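Local coordinates for protein predicted component of a thermophile-specific DNA repair system, contains a RAMP domain (Methanopyrus kandleri, PDB 4N0L) that serves as Csm3 of a type III-A CRISPR system, a zinc-binding RAMP protein that binds RNA and probably takes part in antiviral defence, at residues 64-69 with 109-114; 117-122 with 235-240; 240-245 with 338-343. All coordinates share one frame; numbering follows the deposited sequence.

Overall arrangement
All three contacts are buried, each with one partly exposed member at its margin (Glu111, Ser240 and Lys243), but their chemistry differs along a path from the zinc-bearing loops to the RRM-like body. Contact 1 joins the end of helix 51-69 to the loop before helix 116-121, through an indole hydrogen bond. Contact 2 sets helix 116-121, which supplies a zinc ligand, against the start of helix 238-255 by a stacked pair of charged groups. Contact 3 shares that helix and Ser240, meeting helix 340-345 through apolar packing of Leu340 on Leu242 and the root of the Lys243 side chain, with no hydrogen bond. Thr114 of contact 1 bonds Glu237 of contact 2; Tyr244 bonds Glu111.

Contact 1. Residues 64-69 with 109-114; sequences LAWMKS and WLENGT
Trp66 reaches from the last turns of helix 51-69 to Trp109 and Glu111, in the loop leading to the CxxC zinc site of this RAMP protein. The main tie is a hydrogen bond from Trp66 NE1 to Trp109 O, 3.0 Å long and fairly straight (162° at the hydrogen). The oxygen lies in the indole plane, whereas the donor stands above the plane of the carbonyl. Tryptophan suits the place: CG is anti to the backbone N (chi1 -175°), which carries a long apolar ring off the helix with one N-H at its rim. Beside this bond Trp109 CB packs 3.8 Å from Trp66 NE1, and the two side chains cross at about a right angle. At the benzo end, Glu111 OE2 comes within 4.1 Å of Trp66 CH2, the carboxylate turned 78° from the ring.

Further out, Tyr244 of helix 238-255 meets the Trp66 ring edge-to-face and hydrogen-bonds Glu111 OE1, so Tyr244 touches both and probably helps to place them. The Trp109 ring swings toward the zinc, edge-to-face with His86 and touching Cys88 and Cys115. Past Glu111 the loop reverses in a type I' turn whose middle residues, Asn112 and Gly113, both have positive phi. It closes with two backbone bonds, Glu111 N to Thr114 O at 2.9 Å and Thr114 N to Glu111 O at 3.2 Å.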
ATOM      1  N   LEU A  64       5.364  -4.141  10.019  1.00 26.09           N
ATOM      2  CA  LEU A  64       5.356  -4.227  11.477  1.00 25.35           C
ATOM      3  C   LEU A  64       4.212  -5.099  11.976  1.00 27.25           C
ATOM      4  O   LEU A  64       4.397  -5.937  12.857  1.00 33.53           O
ATOM      5  CB  LEU A  64       5.255  -2.834  12.100  1.00 22.68           C
ATOM      6  CG  LEU A  64       6.516  -1.975  12.037  1.00 25.78           C
ATOM      7  CD1 LEU A  64       6.254  -0.607  12.648  1.00 21.93           C
ATOM      8  CD2 LEU A  64       7.674  -2.674  12.739  1.00 27.64           C
ATOM      9  N   ALA A  65       3.028  -4.884  11.415  1.00 25.83           N
ATOM     10  CA  ALA A  65       1.849  -5.656  11.795  1.00 25.00           C
ATOM     11  C   ALA A  65       2.026  -7.123  11.431  1.00 25.89           C
ATOM     12  O   ALA A  65       1.641  -8.008  12.192  1.00 30.63           O
ATOM     13  CB  ALA A  65       0.604  -5.092  11.131  1.00 17.45           C
ATOM     14  N   TRP A  66       2.612  -7.371  10.264  1.00 24.54           N
ATOM     15  CA  TRP A  66       2.882  -8.731   9.809  1.00 26.95           C
ATOM     16  C   TRP A  66       3.848  -9.421  10.762  1.00 29.88           C
ATOM     17  O   TRP A  66       3.629 -10.567  11.159  1.00 27.93           O
ATOM     18  CB  TRP A  66       3.453  -8.720   8.388  1.00 29.19           C
ATOM     19  CG  TRP A  66       3.659 -10.082   7.794  1.00 30.14           C
ATOM     20  CD1 TRP A  66       4.852 -10.662   7.467  1.00 32.04           C
ATOM     21  CD2 TRP A  66       2.644 -11.032   7.445  1.00 28.09           C
ATOM     22  NE1 TRP A  66       4.642 -11.913   6.940  1.00 30.22           N
ATOM     23  CE2 TRP A  66       3.296 -12.164   6.915  1.00 28.25           C
ATOM     24  CE3 TRP A  66       1.249 -11.035   7.530  1.00 27.64           C
ATOM     25  CZ2 TRP A  66       2.599 -13.287   6.474  1.00 28.99           C
ATOM     26  CZ3 TRP A  66       0.559 -12.152   7.091  1.00 27.16           C
ATOM     27  CH2 TRP A  66       1.234 -13.263   6.571  1.00 28.12           C
ATOM     28  N   MET A  67       4.910  -8.708  11.127  1.00 29.03           N
ATOM     29  CA  MET A  67       5.918  -9.215  12.051  1.00 28.62           C
ATOM     30  C   MET A  67       5.304  -9.609  13.394  1.00 33.24           C
ATOM     31  O   MET A  67       5.510 -10.723  13.874  1.00 33.09           O
ATOM     32  CB  MET A  67       7.015  -8.166  12.261  1.00 23.43           C
ATOM     33  CG  MET A  67       8.117  -8.588  13.221  1.00 16.21           C
ATOM     34  SD  MET A  67       9.197  -7.220  13.703  1.00 31.42           S
ATOM     35  CE  MET A  67       8.143  -6.330  14.846  1.00 36.70           C
ATOM     36  N   LYS A  68       4.552  -8.691  13.994  1.00 36.56           N
ATOM     37  CA  LYS A  68       3.956  -8.926  15.307  1.00 36.28           C
ATOM     38  C   LYS A  68       2.845  -9.973  15.292  1.00 36.63           C
ATOM     39  O   LYS A  68       2.699 -10.736  16.245  1.00 41.76           O
ATOM     40  CB  LYS A  68       3.427  -7.616  15.896  1.00 35.37           C
ATOM     41  CG  LYS A  68       4.493  -6.814  16.630  1.00 42.15           C
ATOM     42  CD  LYS A  68       4.350  -5.318  16.412  1.00 47.69           C
ATOM     43  CE  LYS A  68       5.512  -4.572  17.057  1.00 56.52           C
ATOM     44  NZ  LYS A  68       5.603  -3.153  16.612  1.00 60.18           N
ATOM     45  N   SER A  69       2.065 -10.011  14.216  1.00 35.49           N
ATOM     46  CA  SER A  69       0.961 -10.965  14.107  1.00 36.97           C
ATOM     47  C   SER A  69       1.461 -12.409  14.092  1.00 43.56           C
ATOM     48  O   SER A  69       0.736 -13.329  14.464  1.00 48.15           O
ATOM     49  CB  SER A  69       0.132 -10.690  12.852  1.00 34.42           C
ATOM     50  OG  SER A  69       0.860 -11.016  11.682  1.00 37.21           O
ATOM     51  N   TRP A 109       8.116 -15.436   8.332  1.00 32.05           N
ATOM     52  CA  TRP A 109       7.351 -14.362   7.707  1.00 31.35           C
ATOM     53  C   TRP A 109       6.826 -14.790   6.343  1.00 33.49           C
ATOM     54  O   TRP A 109       6.347 -13.966   5.564  1.00 32.81           O
ATOM     55  CB  TRP A 109       8.203 -13.100   7.558  1.00 28.89           C
ATOM     56  CG  TRP A 109       9.356 -13.264   6.618  1.00 29.81           C
ATOM     57  CD1 TRP A 109       9.341 -13.092   5.264  1.00 29.50           C
ATOM     58  CD2 TRP A 109      10.701 -13.619   6.962  1.00 28.97           C
ATOM     59  NE1 TRP A 109      10.590 -13.327   4.742  1.00 32.18           N
ATOM     60  CE2 TRP A 109      11.443 -13.651   5.764  1.00 27.14           C
ATOM     61  CE3 TRP A 109      11.348 -13.917   8.165  1.00 31.24           C
ATOM     62  CZ2 TRP A 109      12.799 -13.967   5.736  1.00 26.78           C
ATOM     63  CZ3 TRP A 109      12.694 -14.231   8.134  1.00 27.27           C
ATOM     64  CH2 TRP A 109      13.405 -14.254   6.928  1.00 26.21           C
ATOM     65  N   LEU A 110       6.924 -16.083   6.055  1.00 31.34           N
ATOM     66  CA  LEU A 110       6.483 -16.605   4.770  1.00 31.50           C
ATOM     67  C   LEU A 110       5.070 -17.180   4.870  1.00 34.19           C
ATOM     68  O   LEU A 110       4.692 -17.739   5.900  1.00 35.04           O
ATOM     69  CB  LEU A 110       7.461 -17.677   4.278  1.00 34.54           C
ATOM     70  CG  LEU A 110       8.754 -17.170   3.631  1.00 37.03           C
ATOM     71  CD1 LEU A 110       9.472 -18.292   2.890  1.00 37.73           C
ATOM     72  CD2 LEU A 110       8.477 -16.001   2.705  1.00 34.44           C
ATOM     73  N   GLU A 111       4.286 -17.026   3.807  1.00 37.68           N
ATOM     74  CA  GLU A 111       2.969 -17.655   3.722  1.00 36.18           C
ATOM     75  C   GLU A 111       2.796 -18.309   2.358  1.00 38.53           C
ATOM     76  O   GLU A 111       2.859 -17.633   1.329  1.00 33.97           O
ATOM     77  CB  GLU A 111       1.851 -16.639   3.969  1.00 36.61           C
ATOM     78  CG  GLU A 111       0.464 -17.267   4.040  1.00 44.53           C
ATOM     79  CD  GLU A 111      -0.616 -16.280   4.444  1.00 47.20           C
ATOM     80  OE1 GLU A 111      -0.893 -15.349   3.658  1.00 48.76           O
ATOM     81  OE2 GLU A 111      -1.186 -16.436   5.546  1.00 45.39           O
ATOM     82  N   ASN A 112       2.566 -19.621   2.360  1.00 42.28           N
ATOM     83  CA  ASN A 112       2.564 -20.423   1.138  1.00 39.44           C
ATOM     84  C   ASN A 112       3.794 -20.157   0.269  1.00 37.08           C
ATOM     85  O   ASN A 112       3.697 -20.066  -0.956  1.00 39.43           O
ATOM     86  CB  ASN A 112       1.287 -20.173   0.331  1.00 43.95           C
ATOM     87  CG  ASN A 112       0.028 -20.473   1.123  1.00 48.79           C
ATOM     88  OD1 ASN A 112      -0.011 -21.411   1.919  1.00 50.45           O
ATOM     89  ND2 ASN A 112      -1.011 -19.675   0.906  1.00 48.79           N
ATOM     90  N   GLY A 113       4.945 -20.023   0.922  1.00 32.39           N
ATOM     91  CA  GLY A 113       6.217 -19.924   0.232  1.00 35.59           C
ATOM     92  C   GLY A 113       6.670 -18.533  -0.178  1.00 39.87           C
ATOM     93  O   GLY A 113       7.790 -18.367  -0.663  1.00 41.56           O
ATOM     94  N   THR A 114       5.818 -17.529   0.010  1.00 38.61           N
ATOM     95  CA  THR A 114       6.167 -16.173  -0.410  1.00 34.74           C
ATOM     96  C   THR A 114       5.922 -15.136   0.681  1.00 32.44           C
ATOM     97  O   THR A 114       5.171 -15.373   1.627  1.00 28.15           O
ATOM     98  CB  THR A 114       5.382 -15.747  -1.666  1.00 34.53           C
ATOM     99  OG1 THR A 114       3.977 -15.777  -1.392  1.00 42.53           O
ATOM    100  CG2 THR A 114       5.700 -16.667  -2.840  1.00 24.45           C
TER

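Contact 2. Residues 117-122 with 235-240; sequences VCRIFG and GEELES. With ZN (zinc ion), chain C.
Arg119 and Glu237 lie flat against each other, their planes stacked only 6° apart, with Glu237 CG over the guanidinium centre and the carboxylate displaced from it. The close part of the contact is this stack: Glu237 CG sits 3.8 Å above the guanidinium plane, and Glu237 OE1 is 3.6 Å from Arg119 CD. The ion pair between Arg119 NE and Glu237 OE1 is long, 3.9 Å, and the oxygen is well out of the guanidinium plane; charge attracts, but no N-H is aimed at it. At the edge, near the plane, Ser240 CB approaches Arg119 NH2 to 3.5 Å, a small residue that lets the arginine lie close to the helix. Arg119 starts with CG wedged between backbone N and carbonyl carbon (chi1 84°) and then runs extended to NE, spanning backbones whose nearest CA atoms, of Arg119 and Glu237, are 9.6 Å apart.

Stronger polar partners lie around the stack. Asp241 makes a salt bridge with Arg119 NE, while Glu237 OE1 forms a salt bridge with Arg171 and OE2 a hydrogen bond with Thr114, so the two buried charges are shared among several groups. By contrast, the chain loosens toward solvent at Gly235 and Glu236, the latter exposed and poorly ordered, with its carboxylate paired to Arg93.

On the neighbouring residue of helix 116-121, Cys118 SG binds the zinc ion at 2.3 Å. With Cys115 it forms the CxxC pair that, together with His86 and Cys88, completes a zinc site of three cysteines and one histidine.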
ATOM      1  N   VAL A 117       4.682  -8.921   2.383  1.00 19.57           N
ATOM      2  CA  VAL A 117       5.275  -7.587   2.417  1.00 19.28           C
ATOM      3  C   VAL A 117       5.992  -7.240   1.118  1.00 21.14           C
ATOM      4  O   VAL A 117       5.671  -6.252   0.459  1.00 24.56           O
ATOM      5  CB  VAL A 117       6.277  -7.445   3.577  1.00 22.05           C
ATOM      6  CG1 VAL A 117       6.942  -6.073   3.539  1.00 22.20           C
ATOM      7  CG2 VAL A 117       5.583  -7.671   4.911  1.00 18.42           C
ATOM      8  N   CYS A 118       6.962  -8.069   0.754  1.00 21.04           N
ATOM      9  CA  CYS A 118       7.830  -7.790  -0.384  1.00 20.82           C
ATOM     10  C   CYS A 118       7.151  -8.026  -1.739  1.00 23.05           C
ATOM     11  O   CYS A 118       7.402  -7.290  -2.691  1.00 21.45           O
ATOM     12  CB  CYS A 118       9.114  -8.617  -0.273  1.00 14.86           C
ATOM     13  SG  CYS A 118      10.179  -8.137   1.125  1.00 27.54           S
ATOM     14  N   ARG A 119       6.301  -9.045  -1.834  1.00 21.96           N
ATOM     15  CA  ARG A 119       5.644  -9.343  -3.108  1.00 25.73           C
ATOM     16  C   ARG A 119       4.621  -8.262  -3.486  1.00 28.33           C
ATOM     17  O   ARG A 119       4.374  -8.016  -4.668  1.00 27.73           O
ATOM     18  CB  ARG A 119       4.972 -10.723  -3.063  1.00 25.49           C
ATOM     19  CG  ARG A 119       3.582 -10.734  -2.443  1.00 28.33           C
ATOM     20  CD  ARG A 119       3.142 -12.132  -2.036  1.00 27.37           C
ATOM     21  NE  ARG A 119       1.760 -12.135  -1.563  1.00 35.28           N
ATOM     22  CZ  ARG A 119       1.247 -13.046  -0.741  1.00 37.71           C
ATOM     23  NH1 ARG A 119       2.002 -14.043  -0.295  1.00 35.53           N
ATOM     24  NH2 ARG A 119      -0.023 -12.957  -0.367  1.00 33.17           N
ATOM     25  N   ILE A 120       4.039  -7.614  -2.478  1.00 26.20           N
ATOM     26  CA  ILE A 120       3.046  -6.563  -2.697  1.00 21.47           C
ATOM     27  C   ILE A 120       3.686  -5.182  -2.822  1.00 21.99           C
ATOM     28  O   ILE A 120       3.401  -4.435  -3.759  1.00 21.23           O
ATOM     29  CB  ILE A 120       2.000  -6.526  -1.556  1.00 25.76           C
ATOM     30  CG1 ILE A 120       1.138  -7.790  -1.571  1.00 26.90           C
ATOM     31  CG2 ILE A 120       1.116  -5.293  -1.673  1.00 23.97           C
ATOM     32  CD1 ILE A 120       0.284  -7.952  -0.332  1.00 25.19           C
ATOM     33  N   PHE A 121       4.533  -4.838  -1.858  1.00 22.24           N
ATOM     34  CA  PHE A 121       5.087  -3.492  -1.778  1.00 23.89           C
ATOM     35  C   PHE A 121       6.506  -3.401  -2.350  1.00 25.06           C
ATOM     36  O   PHE A 121       7.175  -2.374  -2.218  1.00 24.85           O
ATOM     37  CB  PHE A 121       5.067  -3.009  -0.327  1.00 26.68           C
ATOM     38  CG  PHE A 121       3.679  -2.877   0.247  1.00 20.41           C
ATOM     39  CD1 PHE A 121       2.908  -1.753  -0.007  1.00 18.31           C
ATOM     40  CD2 PHE A 121       3.150  -3.877   1.049  1.00 23.99           C
ATOM     41  CE1 PHE A 121       1.630  -1.633   0.522  1.00 19.71           C
ATOM     42  CE2 PHE A 121       1.874  -3.761   1.582  1.00 23.78           C
ATOM     43  CZ  PHE A 121       1.114  -2.639   1.318  1.00 16.00           C
ATOM     44  N   GLY A 122       6.966  -4.480  -2.973  1.00 28.55           N
ATOM     45  CA  GLY A 122       8.257  -4.470  -3.637  1.00 30.64           C
ATOM     46  C   GLY A 122       9.410  -4.716  -2.687  1.00 32.57           C
ATOM     47  O   GLY A 122       9.248  -4.653  -1.466  1.00 29.45           O
ATOM     48  N   GLY A 235      -2.545 -15.665  -9.543  1.00 42.26           N
ATOM     49  CA  GLY A 235      -3.935 -15.918  -9.199  1.00 39.31           C
ATOM     50  C   GLY A 235      -4.154 -16.497  -7.814  1.00 43.32           C
ATOM     51  O   GLY A 235      -5.135 -16.174  -7.144  1.00 46.87           O
ATOM     52  N   GLU A 236      -3.237 -17.355  -7.387  1.00 43.46           N
ATOM     53  CA  GLU A 236      -3.335 -18.015  -6.091  1.00 48.70           C
ATOM     54  C   GLU A 236      -3.125 -17.035  -4.938  1.00 46.21           C
ATOM     55  O   GLU A 236      -3.590 -17.269  -3.823  1.00 46.90           O
ATOM     56  CB  GLU A 236      -2.330 -19.160  -6.007  1.00 55.96           C
ATOM     57  CG  GLU A 236      -2.749 -20.388  -6.799  1.00 66.41           C
ATOM     58  CD  GLU A 236      -1.596 -21.337  -7.054  1.00 77.04           C
ATOM     59  OE1 GLU A 236      -0.879 -21.136  -8.058  1.00 78.28           O
ATOM     60  OE2 GLU A 236      -1.407 -22.278  -6.256  1.00 81.92           O
ATOM     61  N   GLU A 237      -2.415 -15.944  -5.209  1.00 41.79           N
ATOM     62  CA  GLU A 237      -2.126 -14.944  -4.184  1.00 38.24           C
ATOM     63  C   GLU A 237      -3.007 -13.706  -4.317  1.00 35.29           C
ATOM     64  O   GLU A 237      -2.842 -12.741  -3.572  1.00 36.16           O
ATOM     65  CB  GLU A 237      -0.654 -14.527  -4.237  1.00 36.66           C
ATOM     66  CG  GLU A 237       0.299 -15.494  -3.558  1.00 37.16           C
ATOM     67  CD  GLU A 237       1.738 -15.300  -3.993  1.00 38.40           C
ATOM     68  OE1 GLU A 237       2.016 -14.327  -4.726  1.00 35.53           O
ATOM     69  OE2 GLU A 237       2.595 -16.113  -3.587  1.00 40.97           O
ATOM     70  N   LEU A 238      -3.943 -13.743  -5.261  1.00 32.48           N
ATOM     71  CA  LEU A 238      -4.784 -12.589  -5.570  1.00 36.44           C
ATOM     72  C   LEU A 238      -5.605 -12.111  -4.372  1.00 34.08           C
ATOM     73  O   LEU A 238      -5.520 -10.949  -3.973  1.00 25.88           O
ATOM     74  CB  LEU A 238      -5.719 -12.920  -6.734  1.00 43.46           C
ATOM     75  CG  LEU A 238      -6.858 -11.932  -6.987  1.00 44.96           C
ATOM     76  CD1 LEU A 238      -6.285 -10.579  -7.368  1.00 47.50           C
ATOM     77  CD2 LEU A 238      -7.796 -12.445  -8.067  1.00 43.39           C
ATOM     78  N   GLU A 239      -6.401 -13.010  -3.804  1.00 35.33           N
ATOM     79  CA  GLU A 239      -7.268 -12.653  -2.688  1.00 37.94           C
ATOM     80  C   GLU A 239      -6.453 -12.276  -1.457  1.00 39.19           C
ATOM     81  O   GLU A 239      -6.787 -11.324  -0.750  1.00 40.63           O
ATOM     82  CB  GLU A 239      -8.225 -13.796  -2.354  1.00 38.57           C
ATOM     83  CG  GLU A 239      -9.088 -13.520  -1.137  1.00 40.48           C
ATOM     84  CD  GLU A 239     -10.279 -14.445  -1.041  1.00 46.03           C
ATOM     85  OE1 GLU A 239     -10.291 -15.477  -1.743  1.00 49.71           O
ATOM     86  OE2 GLU A 239     -11.208 -14.135  -0.267  1.00 48.90           O
ATOM     87  N   SER A 240      -5.388 -13.033  -1.206  1.00 35.01           N
ATOM     88  CA  SER A 240      -4.521 -12.778  -0.064  1.00 32.69           C
ATOM     89  C   SER A 240      -3.896 -11.390  -0.152  1.00 29.73           C
ATOM     90  O   SER A 240      -3.823 -10.673   0.847  1.00 30.40           O
ATOM     91  CB  SER A 240      -3.426 -13.842   0.029  1.00 34.49           C
ATOM     92  OG  SER A 240      -3.647 -14.704   1.133  1.00 38.74           O
TER
HETATM   93 ZN    ZN C 401       9.894  -9.977   2.525  1.00 30.64          ZN

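Contact 3. Residues 240-245 with 338-343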
ATOM      1  N   SER A 240      -5.388 -13.033  -1.206  1.00 35.01           N
ATOM      2  CA  SER A 240      -4.521 -12.778  -0.064  1.00 32.69           C
ATOM      3  C   SER A 240      -3.896 -11.390  -0.152  1.00 29.73           C
ATOM      4  O   SER A 240      -3.823 -10.673   0.847  1.00 30.40           O
ATOM      5  CB  SER A 240      -3.426 -13.842   0.029  1.00 34.49           C
ATOM      6  OG  SER A 240      -3.647 -14.704   1.133  1.00 38.74           O
ATOM      7  N   ASP A 241      -3.462 -11.011  -1.352  1.00 23.63           N
ATOM      8  CA  ASP A 241      -2.863  -9.700  -1.572  1.00 27.78           C
ATOM      9  C   ASP A 241      -3.861  -8.584  -1.276  1.00 32.79           C
ATOM     10  O   ASP A 241      -3.523  -7.596  -0.621  1.00 34.43           O
ATOM     11  CB  ASP A 241      -2.357  -9.565  -3.010  1.00 27.10           C
ATOM     12  CG  ASP A 241      -1.023 -10.259  -3.233  1.00 27.60           C
ATOM     13  OD1 ASP A 241      -0.461 -10.820  -2.267  1.00 25.59           O
ATOM     14  OD2 ASP A 241      -0.532 -10.232  -4.383  1.00 24.07           O
ATOM     15  N   LEU A 242      -5.089  -8.754  -1.757  1.00 28.28           N
ATOM     16  CA  LEU A 242      -6.144  -7.772  -1.540  1.00 27.64           C
ATOM     17  C   LEU A 242      -6.428  -7.599  -0.054  1.00 31.58           C
ATOM     18  O   LEU A 242      -6.621  -6.480   0.420  1.00 31.02           O
ATOM     19  CB  LEU A 242      -7.420  -8.180  -2.277  1.00 28.18           C
ATOM     20  CG  LEU A 242      -7.341  -8.154  -3.804  1.00 26.27           C
ATOM     21  CD1 LEU A 242      -8.690  -8.494  -4.419  1.00 26.64           C
ATOM     22  CD2 LEU A 242      -6.836  -6.807  -4.303  1.00 22.85           C
ATOM     23  N   LYS A 243      -6.452  -8.713   0.671  1.00 32.56           N
ATOM     24  CA  LYS A 243      -6.638  -8.688   2.117  1.00 29.99           C
ATOM     25  C   LYS A 243      -5.559  -7.868   2.806  1.00 31.85           C
ATOM     26  O   LYS A 243      -5.851  -7.036   3.663  1.00 31.25           O
ATOM     27  CB  LYS A 243      -6.651 -10.110   2.683  1.00 30.36           C
ATOM     28  CG  LYS A 243      -7.073 -10.182   4.143  1.00 35.04           C
ATOM     29  CD  LYS A 243      -6.278 -11.228   4.904  1.00 39.51           C
ATOM     30  CE  LYS A 243      -6.473 -12.610   4.308  1.00 45.89           C
ATOM     31  NZ  LYS A 243      -5.494 -13.590   4.848  1.00 48.58           N
ATOM     32  N   TYR A 244      -4.311  -8.106   2.420  1.00 31.40           N
ATOM     33  CA  TYR A 244      -3.181  -7.437   3.049  1.00 29.12           C
ATOM     34  C   TYR A 244      -3.065  -5.981   2.607  1.00 24.04           C
ATOM     35  O   TYR A 244      -2.696  -5.117   3.400  1.00 23.87           O
ATOM     36  CB  TYR A 244      -1.889  -8.200   2.751  1.00 24.41           C
ATOM     37  CG  TYR A 244      -1.865  -9.584   3.367  1.00 29.06           C
ATOM     38  CD1 TYR A 244      -2.390  -9.807   4.635  1.00 28.53           C
ATOM     39  CD2 TYR A 244      -1.329 -10.668   2.681  1.00 26.41           C
ATOM     40  CE1 TYR A 244      -2.376 -11.066   5.204  1.00 30.31           C
ATOM     41  CE2 TYR A 244      -1.313 -11.932   3.242  1.00 26.10           C
ATOM     42  CZ  TYR A 244      -1.838 -12.125   4.505  1.00 31.80           C
ATOM     43  OH  TYR A 244      -1.827 -13.379   5.073  1.00 35.01           O
ATOM     44  N   LEU A 245      -3.392  -5.711   1.347  1.00 18.39           N
ATOM     45  CA  LEU A 245      -3.410  -4.342   0.846  1.00 20.28           C
ATOM     46  C   LEU A 245      -4.446  -3.511   1.602  1.00 26.35           C
ATOM     47  O   LEU A 245      -4.147  -2.415   2.082  1.00 28.19           O
ATOM     48  CB  LEU A 245      -3.704  -4.316  -0.654  1.00 20.11           C
ATOM     49  CG  LEU A 245      -3.877  -2.919  -1.258  1.00 22.31           C
ATOM     50  CD1 LEU A 245      -2.629  -2.077  -1.019  1.00 20.31           C
ATOM     51  CD2 LEU A 245      -4.198  -3.003  -2.741  1.00 19.46           C
ATOM     52  N   GLU A 338     -13.772  -8.106   4.846  1.00 37.02           N
ATOM     53  CA  GLU A 338     -14.822  -9.003   5.316  1.00 40.09           C
ATOM     54  C   GLU A 338     -15.643  -9.603   4.177  1.00 40.35           C
ATOM     55  O   GLU A 338     -16.275 -10.644   4.344  1.00 43.01           O
ATOM     56  CB  GLU A 338     -15.744  -8.263   6.287  1.00 46.17           C
ATOM     57  CG  GLU A 338     -15.162  -8.100   7.683  1.00 52.68           C
ATOM     58  CD  GLU A 338     -15.799  -6.962   8.459  1.00 57.63           C
ATOM     59  OE1 GLU A 338     -16.826  -6.421   7.993  1.00 55.34           O
ATOM     60  OE2 GLU A 338     -15.270  -6.606   9.533  1.00 59.89           O
ATOM     61  N   ARG A 339     -15.626  -8.949   3.021  1.00 40.83           N
ATOM     62  CA  ARG A 339     -16.430  -9.383   1.885  1.00 40.59           C
ATOM     63  C   ARG A 339     -15.570  -9.818   0.699  1.00 37.73           C
ATOM     64  O   ARG A 339     -16.031  -9.807  -0.442  1.00 34.99           O
ATOM     65  CB  ARG A 339     -17.374  -8.259   1.455  1.00 42.37           C
ATOM     66  CG  ARG A 339     -18.446  -7.936   2.479  1.00 44.49           C
ATOM     67  CD  ARG A 339     -18.983  -6.525   2.297  1.00 49.91           C
ATOM     68  NE  ARG A 339     -19.941  -6.171   3.342  1.00 54.52           N
ATOM     69  CZ  ARG A 339     -19.601  -5.795   4.572  1.00 53.44           C
ATOM     70  NH1 ARG A 339     -18.323  -5.725   4.918  1.00 53.76           N
ATOM     71  NH2 ARG A 339     -20.541  -5.494   5.457  1.00 50.71           N
ATOM     72  N   LEU A 340     -14.330 -10.213   0.966  1.00 36.96           N
ATOM     73  CA  LEU A 340     -13.381 -10.490  -0.109  1.00 42.16           C
ATOM     74  C   LEU A 340     -13.668 -11.796  -0.842  1.00 45.94           C
ATOM     75  O   LEU A 340     -13.428 -11.896  -2.045  1.00 48.10           O
ATOM     76  CB  LEU A 340     -11.955 -10.519   0.431  1.00 42.43           C
ATOM     77  CG  LEU A 340     -11.202  -9.196   0.349  1.00 40.01           C
ATOM     78  CD1 LEU A 340      -9.753  -9.424   0.694  1.00 41.07           C
ATOM     79  CD2 LEU A 340     -11.337  -8.584  -1.037  1.00 34.49           C
ATOM     80  N   ASP A 341     -14.165 -12.792  -0.116  1.00 45.76           N
ATOM     81  CA  ASP A 341     -14.607 -14.039  -0.733  1.00 47.34           C
ATOM     82  C   ASP A 341     -15.654 -13.717  -1.784  1.00 46.08           C
ATOM     83  O   ASP A 341     -15.584 -14.171  -2.926  1.00 47.32           O
ATOM     84  CB  ASP A 341     -15.179 -14.999   0.310  1.00 50.86           C
ATOM     85  CG  ASP A 341     -14.105 -15.637   1.168  1.00 58.47           C
ATOM     86  OD1 ASP A 341     -12.934 -15.661   0.737  1.00 59.29           O
ATOM     87  OD2 ASP A 341     -14.433 -16.113   2.275  1.00 62.93           O
ATOM     88  N   GLU A 342     -16.625 -12.917  -1.364  1.00 46.18           N
ATOM     89  CA  GLU A 342     -17.706 -12.453  -2.215  1.00 47.28           C
ATOM     90  C   GLU A 342     -17.174 -11.673  -3.420  1.00 44.43           C
ATOM     91  O   GLU A 342     -17.602 -11.895  -4.552  1.00 43.58           O
ATOM     92  CB  GLU A 342     -18.653 -11.594  -1.377  1.00 52.43           C
ATOM     93  CG  GLU A 342     -19.968 -11.229  -2.014  1.00 59.99           C
ATOM     94  CD  GLU A 342     -21.037 -10.975  -0.965  1.00 67.65           C
ATOM     95  OE1 GLU A 342     -22.229 -10.887  -1.323  1.00 69.46           O
ATOM     96  OE2 GLU A 342     -20.678 -10.867   0.227  1.00 71.09           O
ATOM     97  N   VAL A 343     -16.231 -10.767  -3.169  1.00 44.36           N
ATOM     98  CA  VAL A 343     -15.643  -9.934  -4.219  1.00 41.79           C
ATOM     99  C   VAL A 343     -14.858 -10.734  -5.260  1.00 40.83           C
ATOM    100  O   VAL A 343     -15.106 -10.617  -6.460  1.00 40.81           O
ATOM    101  CB  VAL A 343     -14.711  -8.858  -3.621  1.00 39.07           C
ATOM    102  CG1 VAL A 343     -13.903  -8.188  -4.719  1.00 35.28           C
ATOM    103  CG2 VAL A 343     -15.520  -7.827  -2.863  1.00 41.25           C
TER
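Leu340 holds its chi1 at -93°, well off the staggered value, and its CD1 anti to CA, and so extends that methyl toward helix 238-255, where it meets Leu242 and Lys243. Leu242 points its CB toward Leu340, whose CD1 it meets at 4.0 Å. Lys243 starts out with CG anti to the backbone N (chi1 -170°), then bends at the next two torsions and leads its ammonium end away.

The contact is thus a methyl laid on a helix surface. Leu340 CD1 lies 3.4 Å from Lys243 N and 3.5 Å from Lys243 CA, with Lys243 CB at 3.7 Å. Its other branch, CD2, stays 4.1 Å from Leu242 CB. A leucine suits this place because its forked end can straddle two successive residues of a helix, and the lysine contributes the apolar root of its chain. No hydrogen bond crosses the contact. Arg339 takes the N-cap position, and its O accepts Val343 N at 2.9 Å, starting the helix whose first residue is Leu340.

Lys243 also packs on Val337 of helix 333-338, and Val343 on Trp336 and Leu325. Away from Leu340, helix 238-255 turns Tyr244 to helix 116-121, while Asp241 hydrogen-bonds Tyr230, so it lies between helices 333-338 and 340-345 on one hand and helix 116-121 and strand 223-231 of the antiparallel sheet on the other.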